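Local coordinates for protein quinoline 2-oxidoreductase large subunit (Pseudomonas putida, PDB 1T3Q) that probably hydroxylates quinoline at carbon 2, as the molybdenum-bearing large subunit of a xanthine dehydrogenase family enzyme with a molybdopterin cytosine dinucleotide cofactor, at residues Pro330-Ala342 / Glu355-Ala369. Numbering follows the deposited sequence.
Sequences PWTQLVESHVGNA and EESIAVATNKCPIGA
Glu336 OE1 and Gly368 O are bridged by one water, which donates to Glu336 OE1 (2.7 Å) and Gly368 O (2.8 Å). The backbone N of Lys296 also binds OE1, while Gln298 holds OE2, so the carboxylate at the helix N-cap is gripped on both oxygens. Nearer the backbone, Glu336 CG meets Ile367 CG1, the two side chains crossing at about a right angle. Val335 divides its methyls between two residues: CG1 touches Gly368 C and CG2, anti to its backbone N, lies 3.8 Å from Ala369 CB. That methyl also meets Trp331 CD1 at 3.4 Å. Along the strand, Ser357 OG, anti to its own N (chi1 175°), sits 3.3 Å from Ser337 CB. At the far end Glu355 OE1 lies 3.3 Å from Asn341 CB, carboxylate and amide planes nearly perpendicular (87°), while Glu355 OE2 accepts from Arg171 N; a leucine in place of Glu355 would probably leave that backbone N without its carboxylate acceptor. Helix 337-342 runs nearly antiparallel to strand 355-360, closest approach of the axes 7.5 Å, within the crossover connection of a beta-alpha-beta unit whose strands 312-322 and 352-360 pair in parallel, with strand 165-170 beside the latter.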
loop_
_atom_site.group_PDB
_atom_site.type_symbol
_atom_site.label_atom_id
_atom_site.label_comp_id
_atom_site.label_asym_id
_atom_site.label_seq_id
_atom_site.Cartn_x
_atom_site.Cartn_y
_atom_site.Cartn_z
ATOM N N PRO B 330 -0.745 24.889 13.490
ATOM C CA PRO B 330 -0.568 26.270 13.023
ATOM C C PRO B 330 -1.427 27.382 13.634
ATOM O O PRO B 330 -1.263 28.545 13.269
ATOM C CB PRO B 330 -0.852 26.138 11.540
ATOM C CG PRO B 330 -2.087 25.229 11.575
ATOM C CD PRO B 330 -1.734 24.184 12.647
ATOM N N TRP B 331 -2.324 27.050 14.558
ATOM C CA TRP B 331 -3.221 28.058 15.125
ATOM C C TRP B 331 -2.649 28.989 16.187
ATOM O O TRP B 331 -3.080 30.139 16.293
ATOM C CB TRP B 331 -4.474 27.372 15.681
ATOM C CG TRP B 331 -4.946 26.259 14.795
ATOM C CD1 TRP B 331 -5.015 24.932 15.114
ATOM C CD2 TRP B 331 -5.322 26.359 13.416
ATOM N NE1 TRP B 331 -5.401 24.200 14.019
ATOM C CE2 TRP B 331 -5.597 25.048 12.963
ATOM C CE3 TRP B 331 -5.449 27.427 12.518
ATOM C CZ2 TRP B 331 -5.989 24.776 11.647
ATOM C CZ3 TRP B 331 -5.839 27.158 11.207
ATOM C CH2 TRP B 331 -6.104 25.839 10.786
ATOM N N THR B 332 -1.689 28.486 16.962
ATOM C CA THR B 332 -1.046 29.229 18.049
ATOM C C THR B 332 -2.041 29.552 19.153
ATOM O O THR B 332 -3.202 29.142 19.100
ATOM C CB THR B 332 -0.376 30.556 17.559
ATOM O OG1 THR B 332 -1.370 31.567 17.342
ATOM C CG2 THR B 332 0.380 30.315 16.256
ATOM N N GLN B 333 -1.583 30.282 20.162
ATOM C CA GLN B 333 -2.444 30.643 21.272
ATOM C C GLN B 333 -3.535 31.635 20.863
ATOM O O GLN B 333 -4.445 31.916 21.640
ATOM C CB GLN B 333 -1.598 31.202 22.423
ATOM C CG GLN B 333 -0.621 30.159 22.967
ATOM C CD GLN B 333 0.146 30.616 24.193
ATOM O OE1 GLN B 333 0.974 29.873 24.727
ATOM N NE2 GLN B 333 -0.119 31.830 24.645
ATOM N N LEU B 334 -3.453 32.143 19.636
ATOM C CA LEU B 334 -4.454 33.093 19.150
ATOM C C LEU B 334 -5.752 32.362 18.811
ATOM O O LEU B 334 -6.773 32.991 18.530
ATOM C CB LEU B 334 -3.945 33.826 17.907
ATOM C CG LEU B 334 -2.644 34.625 18.041
ATOM C CD1 LEU B 334 -2.454 35.486 16.794
ATOM C CD2 LEU B 334 -2.703 35.504 19.287
ATOM N N VAL B 335 -5.702 31.034 18.865
ATOM C CA VAL B 335 -6.858 30.203 18.538
ATOM C C VAL B 335 -8.055 30.428 19.469
ATOM O O VAL B 335 -9.198 30.151 19.102
ATOM C CB VAL B 335 -6.456 28.696 18.527
ATOM C CG1 VAL B 335 -6.251 28.193 19.938
ATOM C CG2 VAL B 335 -7.503 27.876 17.788
ATOM N N GLU B 336 -7.804 30.940 20.669
ATOM C CA GLU B 336 -8.892 31.198 21.607
ATOM C C GLU B 336 -9.339 32.666 21.657
ATOM O O GLU B 336 -10.121 33.102 20.816
ATOM C CB GLU B 336 -8.516 30.702 23.005
ATOM C CG GLU B 336 -8.600 29.173 23.144
ATOM C CD GLU B 336 -10.041 28.667 23.183
ATOM O OE1 GLU B 336 -10.274 27.480 22.858
ATOM O OE2 GLU B 336 -10.940 29.449 23.555
ATOM N N SER B 337 -8.844 33.422 22.634
ATOM C CA SER B 337 -9.227 34.828 22.797
ATOM C C SER B 337 -9.100 35.734 21.571
ATOM O O SER B 337 -10.011 36.508 21.269
ATOM C CB SER B 337 -8.440 35.457 23.953
ATOM O OG SER B 337 -8.871 34.943 25.201
ATOM N N HIS B 338 -7.975 35.647 20.875
ATOM C CA HIS B 338 -7.738 36.495 19.717
ATOM C C HIS B 338 -8.828 36.382 18.651
ATOM O O HIS B 338 -9.481 37.372 18.324
ATOM C CB HIS B 338 -6.364 36.184 19.120
ATOM C CG HIS B 338 -5.890 37.201 18.130
ATOM N ND1 HIS B 338 -6.220 37.153 16.793
ATOM C CD2 HIS B 338 -5.111 38.299 18.285
ATOM C CE1 HIS B 338 -5.664 38.176 16.166
ATOM N NE2 HIS B 338 -4.986 38.886 17.051
ATOM N N VAL B 339 -9.034 35.188 18.104
ATOM C CA VAL B 339 -10.065 35.034 17.084
ATOM C C VAL B 339 -11.459 35.189 17.681
ATOM O O VAL B 339 -12.396 35.593 16.986
ATOM C CB VAL B 339 -9.964 33.672 16.367
ATOM C CG1 VAL B 339 -8.635 33.581 15.638
ATOM C CG2 VAL B 339 -10.120 32.531 17.362
ATOM N N GLY B 340 -11.588 34.882 18.970
ATOM C CA GLY B 340 -12.871 35.008 19.643
ATOM C C GLY B 340 -13.358 36.448 19.715
ATOM O O GLY B 340 -14.520 36.738 19.414
ATOM N N ASN B 341 -12.475 37.360 20.118
ATOM C CA ASN B 341 -12.851 38.764 20.221
ATOM C C ASN B 341 -13.193 39.383 18.874
ATOM O O ASN B 341 -13.948 40.354 18.808
ATOM C CB ASN B 341 -11.739 39.579 20.891
ATOM C CG ASN B 341 -11.787 39.498 22.405
ATOM O OD1 ASN B 341 -11.189 40.319 23.100
ATOM N ND2 ASN B 341 -12.493 38.500 22.926
ATOM N N ALA B 342 -12.644 38.829 17.797
ATOM C CA ALA B 342 -12.931 39.363 16.473
ATOM C C ALA B 342 -14.418 39.248 16.138
ATOM O O ALA B 342 -14.963 40.087 15.421
ATOM C CB ALA B 342 -12.102 38.640 15.418
ATOM N N GLU B 355 -12.470 46.070 23.598
ATOM C CA GLU B 355 -12.045 44.728 23.924
ATOM C C GLU B 355 -10.556 44.550 23.781
ATOM O O GLU B 355 -9.897 45.273 23.034
ATOM C CB GLU B 355 -12.778 43.700 23.047
ATOM C CG GLU B 355 -12.583 43.838 21.540
ATOM C CD GLU B 355 -11.178 43.510 21.075
ATOM O OE1 GLU B 355 -10.576 42.545 21.599
ATOM O OE2 GLU B 355 -10.675 44.210 20.168
ATOM N N GLU B 356 -10.033 43.580 24.518
ATOM C CA GLU B 356 -8.621 43.265 24.467
ATOM C C GLU B 356 -8.479 41.757 24.591
ATOM O O GLU B 356 -9.200 41.116 25.361
ATOM C CB GLU B 356 -7.865 43.939 25.610
ATOM C CG GLU B 356 -6.348 43.811 25.474
ATOM C CD GLU B 356 -5.591 44.445 26.632
ATOM O OE1 GLU B 356 -4.371 44.675 26.490
ATOM O OE2 GLU B 356 -6.207 44.706 27.683
ATOM N N SER B 357 -7.548 41.210 23.825
ATOM C CA SER B 357 -7.266 39.787 23.824
ATOM C C SER B 357 -5.856 39.574 24.369
ATOM O O SER B 357 -4.903 40.167 23.869
ATOM C CB SER B 357 -7.350 39.246 22.396
ATOM O OG SER B 357 -6.957 37.888 22.350
ATOM N N ILE B 358 -5.730 38.730 25.389
ATOM C CA ILE B 358 -4.430 38.440 25.991
ATOM C C ILE B 358 -4.193 36.930 26.039
ATOM O O ILE B 358 -5.032 36.181 26.546
ATOM C CB ILE B 358 -4.347 38.967 27.444
ATOM C CG1 ILE B 358 -4.707 40.455 27.490
ATOM C CG2 ILE B 358 -2.937 38.752 27.997
ATOM C CD1 ILE B 358 -4.905 40.980 28.898
ATOM N N ALA B 359 -3.054 36.491 25.513
ATOM C CA ALA B 359 -2.691 35.076 25.523
ATOM C C ALA B 359 -1.440 34.963 26.382
ATOM O O ALA B 359 -0.433 35.609 26.096
ATOM C CB ALA B 359 -2.400 34.590 24.104
ATOM N N VAL B 360 -1.500 34.160 27.438
ATOM C CA VAL B 360 -0.343 34.000 28.311
ATOM C C VAL B 360 0.167 32.574 28.360
ATOM O O VAL B 360 -0.607 31.612 28.315
ATOM C CB VAL B 360 -0.646 34.449 29.758
ATOM C CG1 VAL B 360 -1.002 35.923 29.773
ATOM C CG2 VAL B 360 -1.783 33.609 30.348
ATOM N N ALA B 361 1.485 32.450 28.452
ATOM C CA ALA B 361 2.119 31.148 28.531
ATOM C C ALA B 361 2.039 30.637 29.962
ATOM O O ALA B 361 2.207 31.399 30.919
ATOM C CB ALA B 361 3.571 31.248 28.084
ATOM N N THR B 362 1.764 29.344 30.102
ATOM C CA THR B 362 1.677 28.702 31.403
ATOM C C THR B 362 2.387 27.366 31.243
ATOM O O THR B 362 2.594 26.904 30.122
ATOM C CB THR B 362 0.213 28.441 31.818
ATOM O OG1 THR B 362 -0.418 27.616 30.835
ATOM C CG2 THR B 362 -0.558 29.749 31.939
ATOM N N ASN B 363 2.774 26.746 32.349
ATOM C CA ASN B 363 3.456 25.467 32.253
ATOM C C ASN B 363 2.452 24.316 32.184
ATOM O O ASN B 363 2.301 23.533 33.118
ATOM C CB ASN B 363 4.428 25.301 33.422
ATOM C CG ASN B 363 5.628 26.230 33.301
ATOM O OD1 ASN B 363 5.794 27.160 34.089
ATOM N ND2 ASN B 363 6.457 25.992 32.292
ATOM N N LYS B 364 1.765 24.249 31.048
ATOM C CA LYS B 364 0.759 23.228 30.774
ATOM C C LYS B 364 0.931 22.874 29.310
ATOM O O LYS B 364 1.679 23.542 28.594
ATOM C CB LYS B 364 -0.639 23.798 30.999
ATOM C CG LYS B 364 -0.867 24.331 32.400
ATOM C CD LYS B 364 -2.213 25.026 32.521
ATOM C CE LYS B 364 -2.381 25.620 33.914
ATOM N NZ LYS B 364 -3.696 26.270 34.105
ATOM N N CYS B 365 0.259 21.832 28.837
ATOM C CA CYS B 365 0.426 21.513 27.434
ATOM C C CYS B 365 -0.185 22.676 26.653
ATOM O O CYS B 365 -1.085 23.371 27.139
ATOM C CB CYS B 365 -0.260 20.194 27.079
ATOM S SG CYS B 365 -2.018 20.331 26.918
ATOM N N PRO B 366 0.325 22.930 25.446
ATOM C CA PRO B 366 -0.217 24.033 24.655
ATOM C C PRO B 366 -1.713 23.970 24.396
ATOM O O PRO B 366 -2.290 22.894 24.209
ATOM C CB PRO B 366 0.609 23.990 23.363
ATOM C CG PRO B 366 1.263 22.640 23.369
ATOM C CD PRO B 366 1.512 22.347 24.805
ATOM N N ILE B 367 -2.338 25.138 24.420
ATOM C CA ILE B 367 -3.758 25.238 24.141
ATOM C C ILE B 367 -3.835 25.023 22.635
ATOM O O ILE B 367 -2.892 25.335 21.912
ATOM C CB ILE B 367 -4.302 26.638 24.525
ATOM C CG1 ILE B 367 -5.803 26.552 24.801
ATOM C CG2 ILE B 367 -4.010 27.647 23.424
ATOM C CD1 ILE B 367 -6.144 25.777 26.064
ATOM N N GLY B 368 -4.946 24.476 22.157
ATOM C CA GLY B 368 -5.067 24.225 20.738
ATOM C C GLY B 368 -6.502 24.304 20.260
ATOM O O GLY B 368 -7.413 24.580 21.041
ATOM N N ALA B 369 -6.693 24.037 18.975
ATOM C CA ALA B 369 -8.005 24.095 18.350
ATOM C C ALA B 369 -8.912 22.924 18.694
ATOM O O ALA B 369 -8.491 21.773 18.683
ATOM C CB ALA B 369 -7.846 24.179 16.839
HETATM O O HOH W 1 -9.825 25.994 20.668
#